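Local coordinates for protein isomerase/lactonizing enzyme (Agrobacterium tumefaciens, PDB 1RVK) that is of unknown function but, as a magnesium-binding member of the enolase superfamily, probably abstracts a proton next to the carboxylate of an acid substrate, at residues 8-13 with 32-37; 345-350 with 368-373; 189-194 with 224-229. All blocks are in the same frame, centred on the assembly; numbering follows the deposited sequence.

Contact 1 of 3, residues 8-13 with 32-37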
# COMPACT_ATOMS: atom_id res chain seq x y z
N VAL A 8 -15.89 9.81 13.41
CA VAL A 8 -15.87 8.79 12.37
C VAL A 8 -17.21 8.81 11.65
O VAL A 8 -18.27 8.78 12.28
CB VAL A 8 -15.65 7.38 12.97
CG1 VAL A 8 -15.76 6.33 11.86
CG2 VAL A 8 -14.28 7.31 13.63
N ARG A 9 -17.15 8.86 10.32
CA ARG A 9 -18.35 8.87 9.50
C ARG A 9 -18.27 7.68 8.56
O ARG A 9 -17.36 7.58 7.74
CB ARG A 9 -18.45 10.16 8.69
CG ARG A 9 -18.67 11.41 9.54
CD ARG A 9 -18.68 12.67 8.69
NE ARG A 9 -19.11 13.83 9.46
CZ ARG A 9 -18.44 14.36 10.48
NH1 ARG A 9 -17.28 13.83 10.86
NH2 ARG A 9 -18.92 15.42 11.12
N VAL A 10 -19.23 6.76 8.70
CA VAL A 10 -19.27 5.58 7.85
C VAL A 10 -20.28 5.82 6.75
O VAL A 10 -21.39 6.29 7.00
CB VAL A 10 -19.67 4.33 8.66
CG1 VAL A 10 -19.61 3.09 7.77
CG2 VAL A 10 -18.74 4.16 9.85
N PHE A 11 -19.89 5.51 5.52
CA PHE A 11 -20.77 5.70 4.37
C PHE A 11 -20.61 4.54 3.40
O PHE A 11 -19.71 3.71 3.56
CB PHE A 11 -20.43 7.01 3.65
CG PHE A 11 -19.03 7.06 3.12
CD1 PHE A 11 -17.95 7.34 3.96
CD2 PHE A 11 -18.77 6.81 1.77
CE1 PHE A 11 -16.65 7.37 3.47
CE2 PHE A 11 -17.47 6.84 1.27
CZ PHE A 11 -16.41 7.12 2.12
N ARG A 12 -21.48 4.48 2.40
CA ARG A 12 -21.43 3.41 1.41
C ARG A 12 -20.82 3.88 0.09
O ARG A 12 -21.24 4.90 -0.46
CB ARG A 12 -22.85 2.88 1.13
CG ARG A 12 -23.72 2.70 2.36
CD ARG A 12 -25.20 2.62 1.96
NE ARG A 12 -26.09 2.86 3.09
CZ ARG A 12 -26.24 2.02 4.12
NH1 ARG A 12 -25.55 0.89 4.16
NH2 ARG A 12 -27.07 2.32 5.11
N THR A 13 -19.83 3.14 -0.40
CA THR A 13 -19.20 3.45 -1.67
C THR A 13 -19.59 2.34 -2.64
O THR A 13 -19.69 1.17 -2.25
CB THR A 13 -17.66 3.52 -1.54
OG1 THR A 13 -17.08 3.83 -2.82
CG2 THR A 13 -17.09 2.18 -1.06
N GLN A 32 -22.40 -2.19 -2.85
CA GLN A 32 -22.06 -1.11 -1.94
C GLN A 32 -21.26 -1.64 -0.76
O GLN A 32 -21.65 -2.61 -0.11
CB GLN A 32 -23.33 -0.40 -1.47
CG GLN A 32 -23.99 0.41 -2.58
CD GLN A 32 -25.06 1.36 -2.07
OE1 GLN A 32 -25.64 2.12 -2.85
NE2 GLN A 32 -25.31 1.33 -0.77
N VAL A 33 -20.13 -1.00 -0.51
CA VAL A 33 -19.23 -1.39 0.56
C VAL A 33 -19.11 -0.26 1.58
O VAL A 33 -19.01 0.91 1.21
CB VAL A 33 -17.82 -1.70 0.01
CG1 VAL A 33 -16.86 -2.03 1.14
CG2 VAL A 33 -17.91 -2.87 -0.97
N GLU A 34 -19.14 -0.61 2.86
CA GLU A 34 -19.02 0.40 3.91
C GLU A 34 -17.58 0.89 4.03
O GLU A 34 -16.65 0.10 4.14
CB GLU A 34 -19.49 -0.16 5.25
CG GLU A 34 -21.00 -0.26 5.39
CD GLU A 34 -21.41 -0.75 6.76
OE1 GLU A 34 -20.68 -0.48 7.73
OE2 GLU A 34 -22.49 -1.38 6.88
N GLN A 35 -17.42 2.21 4.00
CA GLN A 35 -16.11 2.84 4.12
C GLN A 35 -16.19 3.84 5.27
O GLN A 35 -17.24 4.42 5.51
CB GLN A 35 -15.75 3.56 2.82
CG GLN A 35 -14.42 4.32 2.87
CD GLN A 35 -13.22 3.39 2.99
OE1 GLN A 35 -12.10 3.84 3.20
NE2 GLN A 35 -13.45 2.09 2.84
N ALA A 36 -15.09 4.04 5.99
CA ALA A 36 -15.11 4.98 7.09
C ALA A 36 -14.14 6.14 6.88
O ALA A 36 -13.07 5.96 6.29
CB ALA A 36 -14.78 4.26 8.40
N MSE A 37 -14.53 7.32 7.33
CA MSE A 37 -13.68 8.49 7.23
C MSE A 37 -13.47 9.02 8.63
O MSE A 37 -14.43 9.27 9.36
CB MSE A 37 -14.31 9.58 6.35
CG MSE A 37 -13.45 10.85 6.27
SE MSE A 37 -14.14 12.27 5.11
CE MSE A 37 -15.67 12.80 6.18
O HOH W 1 -15.37 11.95 9.53
O HOH W 2 -24.29 -1.20 5.13

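Contact 2 of 3, residues 345-350 with 368-373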
# COMPACT_ATOMS: atom_id res chain seq x y z
N TYR A 345 -16.47 8.73 -3.91
CA TYR A 345 -16.41 9.68 -2.81
C TYR A 345 -15.27 10.70 -2.93
O TYR A 345 -15.04 11.51 -2.03
CB TYR A 345 -16.33 8.94 -1.46
CG TYR A 345 -15.15 8.01 -1.30
CD1 TYR A 345 -13.93 8.47 -0.81
CD2 TYR A 345 -15.25 6.66 -1.64
CE1 TYR A 345 -12.84 7.62 -0.65
CE2 TYR A 345 -14.16 5.79 -1.49
CZ TYR A 345 -12.96 6.28 -0.99
OH TYR A 345 -11.89 5.43 -0.84
N LEU A 346 -14.57 10.67 -4.06
CA LEU A 346 -13.47 11.58 -4.34
C LEU A 346 -13.78 12.29 -5.66
O LEU A 346 -14.11 11.64 -6.65
CB LEU A 346 -12.16 10.80 -4.46
CG LEU A 346 -11.14 10.90 -3.31
CD1 LEU A 346 -11.84 10.95 -1.97
CD2 LEU A 346 -10.19 9.71 -3.38
N LYS A 347 -13.67 13.61 -5.68
CA LYS A 347 -13.98 14.39 -6.88
C LYS A 347 -12.92 14.27 -7.98
O LYS A 347 -13.23 14.42 -9.16
CB LYS A 347 -14.17 15.87 -6.53
CG LYS A 347 -15.31 16.16 -5.57
CD LYS A 347 -15.51 17.66 -5.42
CE LYS A 347 -16.66 18.00 -4.49
NZ LYS A 347 -16.38 17.56 -3.10
N SER A 348 -11.68 14.01 -7.58
CA SER A 348 -10.57 13.88 -8.53
C SER A 348 -9.64 12.78 -8.04
O SER A 348 -9.72 12.37 -6.88
CB SER A 348 -9.77 15.19 -8.60
OG SER A 348 -10.61 16.29 -8.94
N LEU A 349 -8.76 12.31 -8.91
CA LEU A 349 -7.82 11.26 -8.55
C LEU A 349 -6.69 11.81 -7.70
O LEU A 349 -6.23 12.94 -7.90
CB LEU A 349 -7.20 10.61 -9.79
CG LEU A 349 -8.07 9.76 -10.72
CD1 LEU A 349 -8.56 8.54 -9.97
CD2 LEU A 349 -9.23 10.58 -11.24
N SER A 350 -6.23 11.02 -6.74
CA SER A 350 -5.13 11.43 -5.89
C SER A 350 -3.82 11.11 -6.61
O SER A 350 -2.78 11.68 -6.29
CB SER A 350 -5.16 10.68 -4.56
OG SER A 350 -6.29 11.03 -3.79
N GLY A 368 -4.13 15.93 0.06
CA GLY A 368 -4.64 16.26 -1.25
C GLY A 368 -5.80 15.44 -1.76
O GLY A 368 -6.06 15.42 -2.97
N GLU A 369 -6.49 14.73 -0.88
CA GLU A 369 -7.63 13.94 -1.31
C GLU A 369 -8.80 14.90 -1.52
O GLU A 369 -9.21 15.61 -0.60
CB GLU A 369 -7.94 12.85 -0.28
CG GLU A 369 -6.76 11.90 -0.06
CD GLU A 369 -7.08 10.68 0.79
OE1 GLU A 369 -7.63 10.84 1.90
OE2 GLU A 369 -6.78 9.55 0.36
N ASP A 370 -9.30 14.94 -2.75
CA ASP A 370 -10.40 15.83 -3.14
C ASP A 370 -11.71 15.18 -2.70
O ASP A 370 -12.43 14.59 -3.50
CB ASP A 370 -10.38 16.01 -4.66
CG ASP A 370 -11.14 17.24 -5.12
OD1 ASP A 370 -11.18 17.48 -6.35
OD2 ASP A 370 -11.70 17.96 -4.27
N ILE A 371 -12.01 15.30 -1.41
CA ILE A 371 -13.18 14.68 -0.81
C ILE A 371 -14.54 15.26 -1.19
O ILE A 371 -14.77 16.46 -1.10
CB ILE A 371 -13.05 14.68 0.72
CG1 ILE A 371 -11.70 14.07 1.11
CG2 ILE A 371 -14.19 13.90 1.35
CD1 ILE A 371 -11.37 14.16 2.58
N ASP A 372 -15.45 14.38 -1.61
CA ASP A 372 -16.80 14.78 -1.97
C ASP A 372 -17.63 14.60 -0.70
O ASP A 372 -18.27 13.57 -0.51
CB ASP A 372 -17.36 13.88 -3.08
CG ASP A 372 -18.65 14.42 -3.68
OD1 ASP A 372 -19.39 15.14 -2.98
OD2 ASP A 372 -18.93 14.11 -4.86
N PHE A 373 -17.60 15.61 0.17
CA PHE A 373 -18.34 15.54 1.43
C PHE A 373 -19.84 15.39 1.24
O PHE A 373 -20.52 14.76 2.06
CB PHE A 373 -18.04 16.77 2.29
CG PHE A 373 -16.60 16.88 2.71
CD1 PHE A 373 -15.69 17.60 1.95
CD2 PHE A 373 -16.16 16.23 3.86
CE1 PHE A 373 -14.35 17.68 2.32
CE2 PHE A 373 -14.82 16.30 4.24
CZ PHE A 373 -13.91 17.03 3.47
O HOH W 3 -18.22 18.58 -1.16
O HOH W 4 -8.23 12.91 -4.50
O HOH W 5 -6.05 8.94 -2.00

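Contact 3 of 3, residues 189-194 with 224-229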
# COMPACT_ATOMS: atom_id res chain seq x y z
N ALA A 189 3.01 -17.59 -16.06
CA ALA A 189 2.45 -16.24 -16.15
C ALA A 189 3.58 -15.25 -16.33
O ALA A 189 3.51 -14.35 -17.17
CB ALA A 189 1.66 -15.92 -14.88
N CYS A 190 4.64 -15.41 -15.53
CA CYS A 190 5.79 -14.52 -15.62
C CYS A 190 6.42 -14.57 -17.00
O CYS A 190 6.79 -13.53 -17.57
CB CYS A 190 6.82 -14.89 -14.55
SG CYS A 190 6.28 -14.49 -12.87
N ALA A 191 6.56 -15.77 -17.54
CA ALA A 191 7.15 -15.96 -18.86
C ALA A 191 6.27 -15.33 -19.94
O ALA A 191 6.78 -14.72 -20.88
CB ALA A 191 7.34 -17.44 -19.14
N ALA A 192 4.96 -15.51 -19.81
CA ALA A 192 4.02 -14.95 -20.77
C ALA A 192 4.12 -13.43 -20.80
O ALA A 192 4.08 -12.81 -21.87
CB ALA A 192 2.60 -15.37 -20.41
N VAL A 193 4.24 -12.81 -19.63
CA VAL A 193 4.35 -11.36 -19.56
C VAL A 193 5.67 -10.87 -20.17
O VAL A 193 5.68 -9.90 -20.92
CB VAL A 193 4.23 -10.85 -18.11
CG1 VAL A 193 4.55 -9.35 -18.06
CG2 VAL A 193 2.81 -11.09 -17.59
N ARG A 194 6.76 -11.54 -19.84
CA ARG A 194 8.06 -11.15 -20.37
C ARG A 194 8.04 -11.24 -21.90
O ARG A 194 8.55 -10.36 -22.59
CB ARG A 194 9.18 -12.04 -19.81
CG ARG A 194 10.53 -11.84 -20.49
CD ARG A 194 10.99 -10.39 -20.40
NE ARG A 194 11.53 -10.07 -19.08
CZ ARG A 194 11.63 -8.84 -18.58
NH1 ARG A 194 11.22 -7.79 -19.29
NH2 ARG A 194 12.14 -8.67 -17.37
N GLU A 224 14.99 -16.19 -12.73
CA GLU A 224 16.32 -15.82 -13.22
C GLU A 224 16.39 -15.64 -14.73
O GLU A 224 16.87 -14.62 -15.22
CB GLU A 224 17.36 -16.85 -12.78
CG GLU A 224 18.41 -16.31 -11.81
CD GLU A 224 19.30 -15.25 -12.45
OE1 GLU A 224 18.76 -14.24 -12.94
OE2 GLU A 224 20.53 -15.43 -12.44
N LYS A 225 15.92 -16.64 -15.47
CA LYS A 225 15.96 -16.58 -16.93
C LYS A 225 15.03 -15.53 -17.53
O LYS A 225 15.12 -15.23 -18.73
CB LYS A 225 15.66 -17.95 -17.53
CG LYS A 225 14.47 -18.67 -16.92
CD LYS A 225 14.86 -19.43 -15.66
CE LYS A 225 15.77 -20.61 -15.98
NZ LYS A 225 16.08 -21.43 -14.77
N LEU A 226 14.14 -14.97 -16.72
CA LEU A 226 13.20 -13.96 -17.21
C LEU A 226 13.62 -12.53 -16.90
O LEU A 226 12.94 -11.58 -17.30
CB LEU A 226 11.80 -14.21 -16.64
CG LEU A 226 11.06 -15.47 -17.12
CD1 LEU A 226 10.96 -15.45 -18.63
CD2 LEU A 226 11.78 -16.71 -16.65
N GLY A 227 14.72 -12.37 -16.18
CA GLY A 227 15.22 -11.04 -15.87
C GLY A 227 14.31 -10.15 -15.04
O GLY A 227 14.25 -8.94 -15.29
N PHE A 228 13.62 -10.72 -14.06
CA PHE A 228 12.73 -9.93 -13.21
C PHE A 228 13.53 -9.09 -12.22
O PHE A 228 14.60 -9.49 -11.77
CB PHE A 228 11.76 -10.85 -12.44
CG PHE A 228 10.48 -11.13 -13.17
CD1 PHE A 228 9.25 -10.99 -12.52
CD2 PHE A 228 10.48 -11.53 -14.51
CE1 PHE A 228 8.05 -11.23 -13.19
CE2 PHE A 228 9.28 -11.78 -15.19
CZ PHE A 228 8.06 -11.63 -14.53
N ASP A 229 12.99 -7.92 -11.88
CA ASP A 229 13.62 -6.97 -10.97
C ASP A 229 13.61 -7.42 -9.51
O ASP A 229 14.55 -7.15 -8.77
CB ASP A 229 12.95 -5.61 -11.06
CG ASP A 229 13.49 -4.77 -12.20
OD1 ASP A 229 14.05 -5.34 -13.16
OD2 ASP A 229 13.34 -3.53 -12.13
O HOH W 6 12.75 -6.49 -15.08

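Contact 1 of 3, residues 8-13 with 32-37
F11 carries its ring between its own backbone N and carbonyl carbon (chi1 61°), while Q35 sends CG away from its backbone N and then bends at chi2 (67°). These torsions lay the two side chains alongside each other, and Q35 CB comes over one face of the F11 ring, offset toward the rim, 4.0 Å from the centroid in a CH-pi contact. F11 CZ touches Q35 CG at 3.5 Å, the amide plane standing steeply to the ring. M37, a selenomethionine, approaches that ring at its edge, with CB 4.3 Å from F11 CE1. Beneath these groups, strands 3-15 and 30-42 pair antiparallel. R9-M37, F11-Q35 and T13-V33 are the hydrogen-bonded pairs, V10-A36 and R12-E34 the non-hydrogen-bonded ones. In the middle pair both bonds run nearly straight: F11 N to Q35 O is 2.9 Å and Q35 N to F11 O is 2.8 Å. At one end R9 CD rests on the M37 methyl CE at 3.9 Å. R9 NH1 reaches M37 O through a water lying in the guanidinium plane, and also forms a salt bridge with E7. On the other face, V10 CG2 meets A36 CB at 4.2 Å. R12 NH1 and E34 OE2 stay 4.7 Å apart with a water between them, its bond to R12 weak. F51, I376 and, edge-to-face, Y345 also pack against F11. Both faces of this N-terminal-domain sheet thus mix apolar contacts with polar ends, and the water between R12 and E34 would probably screen their opposite charges.

Contact 2 of 3, residues 345-350 with 368-373
A single backbone bridge between L346 and I371 joins two irregular segments, the second bent by an inverse gamma turn centred on D370; they belong to the loops on either side of strand 358-360 in the chain. The bridge is made by two bonds. K347 N meets D370 O at 2.7 Å, head-on to the carbonyl, and D372 N reaches Y345 O at 2.9 Å from well above the carbonyl plane. L346 CA adds a CA-H...O contact to the same D370 oxygen. With CG anti to its backbone N (chi1 -161°), D370 swings its carboxylate over to 345-350, where S348 OG donates to D370 OD1 at 2.9 Å on the anti lone pair. K347 CB lies 3.4 Å from D370 OD1, and the lysine chain crosses D370 at about a right angle. Beyond it K347 passes across D372, but the salt bridge from K347 NZ to D372 OD1 is long, 3.9 Å. One water ties S348 O, S350 OG and D370 N together, spanning the part where the backbones diverge. D372 OD1 has its stronger partner in F375 N, so D372 is the N-cap of helix 373-378, and I371 CG2 sits 3.6 Å above the plane of the F373 ring, over its centre. From here the chain passes back to the N-terminal domain: I371 and E369 rest on F51 of strand 47-52, S350 and E369 touch A313 of helix 313-321, and Y345 packs against F375 of helix 373-378.

Contact 3 of 3, residues 189-194 with 224-229
R194 of helix 183-197 reaches L226 O side-on at the Schellman motif that ends helix 213-224, a junction on the outer layer of the (beta/alpha) barrel. Two nitrogens grip this single oxygen: R194 NE lies 2.7 Å and R194 NH2 3.0 Å from L226 O, both with the acceptor close to the guanidinium plane. CG of R194 stands opposite the backbone N (chi1 171°) and the chain then folds at chi2 and chi3, which turns the NE edge onto the carbonyl. Along its aliphatic part R194 slides past L226 in the opposite direction, R194 CB lying 4.0 Å from L226 CD1. The same L226 methyl rests on A191, 3.9 Å from A191 CA. Behind the arginine, the F228 ring meets C190 obliquely, CZ 3.5 Å from C190 CB, with the sulfur also obliquely placed beside the ring. What positions the acceptor is the type I turn E224-G227, in which G227 takes the positive phi of the motif. What steadies the donor is R194 NH1, bonded to G198 O and I201 O just before strand 202-206. L203 of that strand touches R194 and F228, so the strand and the helices that precede and follow it in the chain are drawn together. D229, next in the chain, forms a salt bridge with R202, and a water 3.2 Å from R194 NH2 donates to D229 OD1 at 2.6 Å.

Contacts 1 and 2 are direct neighbours, their centres 14 Å apart, and together span the junction of the N-terminal sheet with the loops flanking strand 358-360. F11 CE2 packs on Y345 CB at 3.6 Å, and M37 SE lies 4.1 Å from I371 CG2. Contact 3 stands apart across the molecule, its centre about 39 Å from that of contact 1 and 37 Å from that of contact 2. It is the one tied to the strands of the metal site: strands 202-206 and 230-232 end in D206 and E232, which bind magnesium with E258. Contact 3 sits at the opposite, starting ends of these strands, with the F228 side chain about 13 Å from the ion.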